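Local coordinates for protein 2-C-methyl-D-erythritol 4-phosphate cytidylyltransferase (PDB 2PX7) that probably catalyses the transfer of a cytidylyl group from CTP to 2-C-methyl-D-erythritol 4-phosphate, the second step of the DXP pathway to isoprenoid precursors, at residues A[60-65]-A[108-113]; A[121-126]-A[168-173]; A[125-130]-A[137-142]. All blocks are in the same frame, centred on the assembly; numbering follows the deposited sequence.

Contact 1: residues A[60-65]-A[108-113]; sequences AAFRDA and LVLVHD
Phe-62 drives the edge of its ring against one face of the His-112 imidazole, an offset edge-to-face pair with centroids 5.3 Å apart and planes inclined at 60°. The touching rim is CE2 and CZ: Phe-62 CE2 comes to 3.7 Å from His-112 CD2, which lies near the plane of the phenyl ring, while Phe-62 CZ is 3.8 Å from His-112 CB. On the other flank of CZ, Phe-62 CE1 meets the methyl Leu-110 CD1 at 4.0 Å, neither squarely over the ring nor in its plane, so the ring end is received by an aromatic face and an aliphatic branch together. The CA atoms of Phe-62 and Leu-110 are 9.5 Å apart, and the side chains span that gap.

Phe-62 is the first residue to leave helical geometry after helix 54-61 and opens a type I turn to Ala-65, within the beta-alpha-beta crossover that joins parallel strands 27-31 and 67-72 of the Rossmann-like sheet. With an alanine here, a gap would probably open beside Leu-110 CD1 and the His-112 face would be left without its aromatic neighbour.

The imidazole reaches Phe-62 because its CG is anti to the backbone N (chi1 -175°). Its rotation is further restrained by NE2, which hydrogen-bonds to Arg-116 O. Val-124 of helix 121-134, Val-28 and Pro-170 also touch the Phe-62 side chain, and the His-112 side chain lies about 9 Å from that of Lys-217, predicted to position the MEP substrate.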
loop_
_atom_site.group_PDB
_atom_site.type_symbol
_atom_site.label_atom_id
_atom_site.label_comp_id
_atom_site.label_asym_id
_atom_site.label_seq_id
_atom_site.Cartn_x
_atom_site.Cartn_y
_atom_site.Cartn_z
ATOM N N ALA A 60 15.468 -13.670 -11.109
ATOM C CA ALA A 60 16.139 -14.083 -9.875
ATOM C C ALA A 60 15.166 -14.655 -8.840
ATOM O O ALA A 60 15.455 -15.673 -8.214
ATOM C CB ALA A 60 16.946 -12.908 -9.284
ATOM N N ALA A 61 14.006 -14.011 -8.669
ATOM C CA ALA A 61 12.975 -14.486 -7.731
ATOM C C ALA A 61 12.421 -15.877 -8.067
ATOM O O ALA A 61 12.009 -16.629 -7.168
ATOM C CB ALA A 61 11.839 -13.477 -7.627
ATOM N N PHE A 62 12.423 -16.223 -9.355
ATOM C CA PHE A 62 11.913 -17.513 -9.798
ATOM C C PHE A 62 13.010 -18.440 -10.364
ATOM O O PHE A 62 12.739 -19.285 -11.217
ATOM C CB PHE A 62 10.781 -17.294 -10.826
ATOM C CG PHE A 62 9.567 -16.607 -10.256
ATOM C CD1 PHE A 62 8.649 -17.310 -9.492
ATOM C CD2 PHE A 62 9.353 -15.254 -10.472
ATOM C CE1 PHE A 62 7.522 -16.671 -8.967
ATOM C CE2 PHE A 62 8.236 -14.618 -9.947
ATOM C CZ PHE A 62 7.320 -15.330 -9.191
ATOM N N ARG A 63 14.242 -18.311 -9.874
ATOM C CA ARG A 63 15.359 -19.030 -10.498
ATOM C C ARG A 63 15.337 -20.543 -10.250
ATOM O O ARG A 63 15.941 -21.310 -10.986
ATOM C CB ARG A 63 16.713 -18.385 -10.151
ATOM C CG ARG A 63 17.330 -18.754 -8.813
ATOM C CD ARG A 63 18.720 -18.093 -8.705
ATOM N NE ARG A 63 18.776 -17.069 -7.656
ATOM C CZ ARG A 63 19.399 -15.894 -7.755
ATOM N NH1 ARG A 63 20.016 -15.534 -8.883
ATOM N NH2 ARG A 63 19.381 -15.056 -6.717
ATOM N N ASP A 64 14.592 -20.958 -9.235
ATOM C CA ASP A 64 14.385 -22.366 -8.932
ATOM C C ASP A 64 13.252 -23.034 -9.727
ATOM O O ASP A 64 13.047 -24.247 -9.599
ATOM C CB ASP A 64 14.123 -22.525 -7.431
ATOM C CG ASP A 64 15.366 -22.278 -6.597
ATOM O OD1 ASP A 64 16.466 -22.680 -7.048
ATOM O OD2 ASP A 64 15.243 -21.687 -5.499
ATOM N N ALA A 65 12.521 -22.251 -10.528
ATOM C CA ALA A 65 11.402 -22.773 -11.330
ATOM C C ALA A 65 11.887 -23.593 -12.512
ATOM O O ALA A 65 12.874 -23.236 -13.154
ATOM C CB ALA A 65 10.501 -21.637 -11.810
ATOM N N LEU A 108 1.227 -26.947 -13.204
ATOM C CA LEU A 108 1.052 -25.868 -12.237
ATOM C C LEU A 108 1.693 -24.595 -12.774
ATOM O O LEU A 108 2.781 -24.645 -13.343
ATOM C CB LEU A 108 1.661 -26.271 -10.889
ATOM C CG LEU A 108 1.019 -25.601 -9.678
ATOM C CD1 LEU A 108 -0.234 -26.316 -9.251
ATOM C CD2 LEU A 108 2.009 -25.562 -8.533
ATOM N N VAL A 109 1.007 -23.458 -12.629
ATOM C CA VAL A 109 1.544 -22.184 -13.117
ATOM C C VAL A 109 1.580 -21.118 -12.042
ATOM O O VAL A 109 0.692 -21.048 -11.217
ATOM C CB VAL A 109 0.768 -21.581 -14.342
ATOM C CG1 VAL A 109 1.168 -22.246 -15.595
ATOM C CG2 VAL A 109 -0.780 -21.619 -14.143
ATOM N N LEU A 110 2.602 -20.269 -12.102
ATOM C CA LEU A 110 2.621 -19.016 -11.353
ATOM C C LEU A 110 2.636 -17.877 -12.354
ATOM O O LEU A 110 3.402 -17.900 -13.322
ATOM C CB LEU A 110 3.835 -18.937 -10.431
ATOM C CG LEU A 110 3.901 -19.935 -9.262
ATOM C CD1 LEU A 110 5.286 -19.920 -8.632
ATOM C CD2 LEU A 110 2.824 -19.653 -8.180
ATOM N N VAL A 111 1.754 -16.907 -12.154
ATOM C CA VAL A 111 1.692 -15.756 -13.037
ATOM C C VAL A 111 2.094 -14.514 -12.232
ATOM O O VAL A 111 1.510 -14.236 -11.179
ATOM C CB VAL A 111 0.273 -15.549 -13.610
ATOM C CG1 VAL A 111 0.307 -14.514 -14.747
ATOM C CG2 VAL A 111 -0.319 -16.887 -14.082
ATOM N N HIS A 112 3.081 -13.778 -12.731
ATOM C CA HIS A 112 3.662 -12.699 -11.957
ATOM C C HIS A 112 3.837 -11.401 -12.738
ATOM O O HIS A 112 4.255 -11.420 -13.884
ATOM C CB HIS A 112 4.996 -13.140 -11.333
ATOM C CG HIS A 112 5.592 -12.114 -10.421
ATOM N ND1 HIS A 112 5.006 -11.751 -9.227
ATOM C CD2 HIS A 112 6.707 -11.354 -10.541
ATOM C CE1 HIS A 112 5.742 -10.821 -8.644
ATOM N NE2 HIS A 112 6.779 -10.559 -9.423
ATOM N N ASP A 113 3.478 -10.286 -12.096
ATOM C CA ASP A 113 3.689 -8.948 -12.621
ATOM C C ASP A 113 5.145 -8.593 -12.510
ATOM O O ASP A 113 5.674 -8.610 -11.411
ATOM C CB ASP A 113 2.967 -7.917 -11.764
ATOM C CG ASP A 113 1.494 -7.980 -11.896
ATOM O OD1 ASP A 113 0.979 -8.705 -12.792
ATOM O OD2 ASP A 113 0.827 -7.293 -11.074
#

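Contact 2: residues A[121-126]-A[168-173]; sequences RGLVAR and QTPQGF
Leu-123 comes obliquely to the carbonyl-oxygen side of the flat cis peptide between Thr-169 and Pro-170, with its CD2 methyl also near the carboxamide oxygen of Gln-168. Leu-123 CD2 is 4.2 Å from Thr-169 O and 4.5 Å from Gln-168 OE1, and Leu-123 CG stands 4.4 Å from Pro-170 CD. The cis bond explains this grouping: it puts Thr-169 O and Pro-170 CD on the same side, 2.7 Å apart, so that one leucine meets both. On the helix, the Arg-126 guanidinium turns one face to Gly-122 O, 3.7 Å above its plane and offset toward the rim. The Gln-171 carboxamide works at its edges instead: NE2 donates to Gln-168 O over 3.3 Å in an almost straight bond (173°), with that oxygen practically in the amide plane although the donor is tilted 21° from the carbonyl plane. Gln-171 OE1 lies at the edge of the Phe-173 ring.

With CG anti to its backbone N (chi1 -173°), Leu-123 reaches the loop from the helix surface; the contact is van der Waals in kind. The buried polar groups have other mates. Gln-168 OE1 accepts from Glu-212 N, Thr-169 OG1 from Asp-113 N, and the Gln-171 amide is further held by Asp-194 OD2 and Ala-196 N. These bonds probably help to hold the chain on either side of Pro-170. The Thr-169 side chain is about 8 Å from that of Lys-217, a predicted substrate-positioning residue.

Leu-123 also touches Pro-139 and Val-124 touches Leu-110, so the first turns of helix 121-134 lie across three neighbouring strands, with 165-174 in the middle, antiparallel to both 108-111 and 136-142.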
loop_
_atom_site.group_PDB
_atom_site.type_symbol
_atom_site.label_atom_id
_atom_site.label_comp_id
_atom_site.label_asym_id
_atom_site.label_seq_id
_atom_site.Cartn_x
_atom_site.Cartn_y
_atom_site.Cartn_z
ATOM N N ARG A 121 11.340 -15.537 -1.553
ATOM C CA ARG A 121 11.213 -16.974 -1.717
ATOM C C ARG A 121 10.069 -17.495 -0.856
ATOM O O ARG A 121 9.360 -18.421 -1.249
ATOM C CB ARG A 121 12.530 -17.689 -1.371
ATOM C CG ARG A 121 12.780 -18.919 -2.239
ATOM C CD ARG A 121 13.375 -20.091 -1.440
ATOM N NE ARG A 121 12.563 -21.313 -1.561
ATOM C CZ ARG A 121 12.565 -22.146 -2.608
ATOM N NH1 ARG A 121 13.329 -21.907 -3.673
ATOM N NH2 ARG A 121 11.786 -23.228 -2.597
ATOM N N GLY A 122 9.901 -16.893 0.319
ATOM C CA GLY A 122 8.779 -17.189 1.195
ATOM C C GLY A 122 7.425 -16.978 0.526
ATOM O O GLY A 122 6.555 -17.827 0.634
ATOM N N LEU A 123 7.244 -15.848 -0.151
ATOM C CA LEU A 123 5.982 -15.559 -0.840
ATOM C C LEU A 123 5.717 -16.583 -1.952
ATOM O O LEU A 123 4.647 -17.167 -2.008
ATOM C CB LEU A 123 5.971 -14.132 -1.410
ATOM C CG LEU A 123 4.660 -13.586 -2.022
ATOM C CD1 LEU A 123 3.450 -13.844 -1.159
ATOM C CD2 LEU A 123 4.807 -12.112 -2.249
ATOM N N VAL A 124 6.703 -16.804 -2.813
ATOM C CA VAL A 124 6.591 -17.784 -3.888
ATOM C C VAL A 124 6.166 -19.159 -3.360
ATOM O O VAL A 124 5.163 -19.707 -3.827
ATOM C CB VAL A 124 7.897 -17.898 -4.731
ATOM C CG1 VAL A 124 7.693 -18.841 -5.934
ATOM C CG2 VAL A 124 8.339 -16.527 -5.235
ATOM N N ALA A 125 6.895 -19.694 -2.372
ATOM C CA ALA A 125 6.608 -21.031 -1.834
ATOM C C ALA A 125 5.217 -21.093 -1.251
ATOM O O ALA A 125 4.523 -22.094 -1.414
ATOM C CB ALA A 125 7.657 -21.452 -0.754
ATOM N N ARG A 126 4.819 -20.024 -0.561
ATOM C CA ARG A 126 3.495 -19.929 0.042
ATOM C C ARG A 126 2.386 -19.936 -1.036
ATOM O O ARG A 126 1.379 -20.614 -0.893
ATOM C CB ARG A 126 3.427 -18.674 0.929
ATOM C CG ARG A 126 2.110 -18.425 1.699
ATOM C CD ARG A 126 2.141 -17.028 2.392
ATOM N NE ARG A 126 3.421 -16.848 3.056
ATOM C CZ ARG A 126 4.137 -15.725 3.115
ATOM N NH1 ARG A 126 3.727 -14.588 2.571
ATOM N NH2 ARG A 126 5.300 -15.754 3.746
ATOM N N GLN A 168 -2.082 -9.044 -4.698
ATOM C CA GLN A 168 -0.728 -9.041 -5.277
ATOM C C GLN A 168 -0.544 -10.224 -6.224
ATOM O O GLN A 168 -1.512 -10.894 -6.580
ATOM C CB GLN A 168 0.338 -9.100 -4.177
ATOM C CG GLN A 168 0.116 -8.102 -3.025
ATOM C CD GLN A 168 1.252 -8.138 -2.058
ATOM O OE1 GLN A 168 1.525 -9.166 -1.445
ATOM N NE2 GLN A 168 1.950 -7.031 -1.935
ATOM N N THR A 169 0.707 -10.449 -6.634
ATOM C CA THR A 169 1.118 -11.612 -7.410
ATOM C C THR A 169 2.423 -12.113 -6.754
ATOM O O THR A 169 3.007 -11.395 -5.960
ATOM C CB THR A 169 1.339 -11.287 -8.948
ATOM O OG1 THR A 169 2.544 -10.527 -9.125
ATOM C CG2 THR A 169 0.148 -10.521 -9.550
ATOM N N PRO A 170 2.891 -13.335 -7.076
ATOM C CA PRO A 170 2.382 -14.282 -8.083
ATOM C C PRO A 170 1.035 -14.895 -7.705
ATOM O O PRO A 170 0.751 -15.107 -6.514
ATOM C CB PRO A 170 3.469 -15.366 -8.134
ATOM C CG PRO A 170 4.124 -15.324 -6.781
ATOM C CD PRO A 170 4.076 -13.863 -6.365
ATOM N N GLN A 171 0.210 -15.169 -8.723
ATOM C CA GLN A 171 -1.011 -15.957 -8.544
ATOM C C GLN A 171 -0.799 -17.367 -9.101
ATOM O O GLN A 171 -0.257 -17.528 -10.202
ATOM C CB GLN A 171 -2.203 -15.252 -9.205
ATOM C CG GLN A 171 -2.311 -13.757 -8.818
ATOM C CD GLN A 171 -3.621 -13.128 -9.169
ATOM O OE1 GLN A 171 -4.423 -13.670 -9.956
ATOM N NE2 GLN A 171 -3.889 -11.979 -8.545
ATOM N N GLY A 172 -1.218 -18.384 -8.346
ATOM C CA GLY A 172 -0.897 -19.777 -8.653
ATOM C C GLY A 172 -2.136 -20.558 -9.036
ATOM O O GLY A 172 -3.180 -20.385 -8.445
ATOM N N PHE A 173 -2.024 -21.417 -10.043
ATOM C CA PHE A 173 -3.190 -22.159 -10.536
ATOM C C PHE A 173 -2.748 -23.510 -11.054
ATOM O O PHE A 173 -1.598 -23.649 -11.493
ATOM C CB PHE A 173 -3.883 -21.386 -11.684
ATOM C CG PHE A 173 -4.295 -19.977 -11.317
ATOM C CD1 PHE A 173 -5.486 -19.741 -10.641
ATOM C CD2 PHE A 173 -3.499 -18.901 -11.658
ATOM C CE1 PHE A 173 -5.870 -18.432 -10.275
ATOM C CE2 PHE A 173 -3.859 -17.595 -11.308
ATOM C CZ PHE A 173 -5.050 -17.365 -10.599
#

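Contact 3: residues A[125-130]-A[137-142]; sequences ARVLEA and AVPVLP
Val-127 holds CG1 anti to the backbone N (chi1 173°) and CG2 anti to the carbonyl carbon, which sends its two methyls to alternate residues of the strand, Ala-137 and Pro-139. Val-127 CG1 lies 3.8 Å from Ala-137 O, whereas Val-127 CG2 rests against the CD-CG side of the Pro-139 ring, 4.0 Å from each of those atoms. One turn later along the helix, Ala-130 CB meets Ala-137 CB tip to tip at 3.7 Å. The small methyls are consistent with the close approach here: the CA atoms of Ala-130 and Ala-137 are 5.9 Å apart, and the axes of the two short segments come within 7.7 Å.

Ala-137 and Pro-139 both point to the helix, while Val-138 between them points away and packs, among other neighbours, on Tyr-155 of the second subunit. Val-209 of strand 207-210 adjoins both Val-127 and Ala-130. At 147° between N-to-C directions, the chain has nearly reversed from helix into strand. This is the helix-to-strand half of a beta-alpha-beta crossover linking parallel strands 108-111 and 136-142, with antiparallel strand 165-174 inserted between them in the Rossmann-like sheet of this cytidylyltransferase.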
loop_
_atom_site.group_PDB
_atom_site.type_symbol
_atom_site.label_atom_id
_atom_site.label_comp_id
_atom_site.label_asym_id
_atom_site.label_seq_id
_atom_site.Cartn_x
_atom_site.Cartn_y
_atom_site.Cartn_z
ATOM N N ALA A 125 6.895 -19.694 -2.372
ATOM C CA ALA A 125 6.608 -21.031 -1.834
ATOM C C ALA A 125 5.217 -21.093 -1.251
ATOM O O ALA A 125 4.523 -22.094 -1.414
ATOM C CB ALA A 125 7.657 -21.452 -0.754
ATOM N N ARG A 126 4.819 -20.024 -0.561
ATOM C CA ARG A 126 3.495 -19.929 0.042
ATOM C C ARG A 126 2.386 -19.936 -1.036
ATOM O O ARG A 126 1.379 -20.614 -0.893
ATOM C CB ARG A 126 3.427 -18.674 0.929
ATOM C CG ARG A 126 2.110 -18.425 1.699
ATOM C CD ARG A 126 2.141 -17.028 2.392
ATOM N NE ARG A 126 3.421 -16.848 3.056
ATOM C CZ ARG A 126 4.137 -15.725 3.115
ATOM N NH1 ARG A 126 3.727 -14.588 2.571
ATOM N NH2 ARG A 126 5.300 -15.754 3.746
ATOM N N VAL A 127 2.590 -19.195 -2.121
ATOM C CA VAL A 127 1.614 -19.168 -3.210
ATOM C C VAL A 127 1.561 -20.545 -3.869
ATOM O O VAL A 127 0.482 -21.126 -4.013
ATOM C CB VAL A 127 1.919 -18.058 -4.250
ATOM C CG1 VAL A 127 0.966 -18.192 -5.467
ATOM C CG2 VAL A 127 1.791 -16.690 -3.603
ATOM N N LEU A 128 2.730 -21.068 -4.229
ATOM C CA LEU A 128 2.836 -22.385 -4.855
ATOM C C LEU A 128 2.219 -23.508 -4.013
ATOM O O LEU A 128 1.416 -24.304 -4.514
ATOM C CB LEU A 128 4.300 -22.705 -5.187
ATOM C CG LEU A 128 4.573 -23.988 -5.982
ATOM C CD1 LEU A 128 4.264 -23.789 -7.435
ATOM C CD2 LEU A 128 6.021 -24.424 -5.835
ATOM N N GLU A 129 2.616 -23.573 -2.741
ATOM C CA GLU A 129 2.091 -24.553 -1.789
ATOM C C GLU A 129 0.564 -24.575 -1.770
ATOM O O GLU A 129 -0.037 -25.647 -1.864
ATOM C CB GLU A 129 2.627 -24.264 -0.376
ATOM C CG GLU A 129 2.520 -25.439 0.605
ATOM C CD GLU A 129 1.167 -25.546 1.276
ATOM O OE1 GLU A 129 0.537 -24.495 1.565
ATOM O OE2 GLU A 129 0.730 -26.695 1.526
ATOM N N ALA A 130 -0.062 -23.400 -1.649
ATOM C CA ALA A 130 -1.526 -23.316 -1.643
ATOM C C ALA A 130 -2.129 -23.650 -3.011
ATOM O O ALA A 130 -3.199 -24.258 -3.099
ATOM C CB ALA A 130 -1.990 -21.943 -1.156
ATOM N N ALA A 137 -4.709 -19.904 -6.028
ATOM C CA ALA A 137 -4.286 -19.201 -4.811
ATOM C C ALA A 137 -3.647 -17.850 -5.117
ATOM O O ALA A 137 -2.794 -17.724 -6.011
ATOM C CB ALA A 137 -3.326 -20.061 -3.999
ATOM N N VAL A 138 -4.057 -16.852 -4.346
ATOM C CA VAL A 138 -3.660 -15.467 -4.546
ATOM C C VAL A 138 -3.121 -14.835 -3.234
ATOM O O VAL A 138 -3.770 -14.961 -2.182
ATOM C CB VAL A 138 -4.905 -14.674 -5.051
ATOM C CG1 VAL A 138 -4.648 -13.207 -5.085
ATOM C CG2 VAL A 138 -5.316 -15.183 -6.440
ATOM N N PRO A 139 -1.961 -14.131 -3.303
ATOM C CA PRO A 139 -1.518 -13.344 -2.144
ATOM C C PRO A 139 -2.255 -12.016 -2.003
ATOM O O PRO A 139 -2.453 -11.294 -2.988
ATOM C CB PRO A 139 -0.024 -13.132 -2.397
ATOM C CG PRO A 139 0.093 -13.119 -3.917
ATOM C CD PRO A 139 -1.013 -14.028 -4.436
ATOM N N VAL A 140 -2.670 -11.712 -0.767
ATOM C CA VAL A 140 -3.395 -10.491 -0.451
ATOM C C VAL A 140 -2.782 -9.786 0.768
ATOM O O VAL A 140 -2.127 -10.419 1.584
ATOM C CB VAL A 140 -4.930 -10.727 -0.218
ATOM C CG1 VAL A 140 -5.614 -11.344 -1.462
ATOM C CG2 VAL A 140 -5.191 -11.552 1.056
ATOM N N LEU A 141 -2.960 -8.465 0.847
ATOM C CA LEU A 141 -2.572 -7.695 2.029
ATOM C C LEU A 141 -3.767 -6.938 2.563
ATOM O O LEU A 141 -4.652 -6.541 1.788
ATOM C CB LEU A 141 -1.469 -6.675 1.701
ATOM C CG LEU A 141 -0.012 -7.093 1.488
ATOM C CD1 LEU A 141 0.784 -5.844 1.226
ATOM C CD2 LEU A 141 0.575 -7.825 2.673
ATOM N N PRO A 142 -3.785 -6.672 3.894
ATOM C CA PRO A 142 -4.873 -5.804 4.361
ATOM C C PRO A 142 -4.660 -4.402 3.792
ATOM O O PRO A 142 -3.525 -4.030 3.486
ATOM C CB PRO A 142 -4.705 -5.784 5.898
ATOM C CG PRO A 142 -3.613 -6.769 6.218
ATOM C CD PRO A 142 -2.855 -7.065 4.972
#

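In the fold
All three contacts lie on the seven-stranded mixed sheet. Contact 1 closes before contacts 2 and 3 begin, and those two start from the same helix, 121-134, sharing Ala-125 and Arg-126. Centres of contacts 2 and 3 are about 5 Å apart, those of 1 and 2 about 8 Å, and those of 1 and 3 about 13 Å. Strands 108-111, 165-174 and 136-142 are consecutive in the sheet, joined by probable hydrogen bonds such as Val-109 N to Phe-173 O. A salt bridge from Asp-64 to Arg-121 ties contact 1 to the helix. Together the contacts pack helix 121-134 and the turn after helix 54-61 onto the sheet, contacts 1 and 2 lying nearer to Lys-217, predicted to position the substrate.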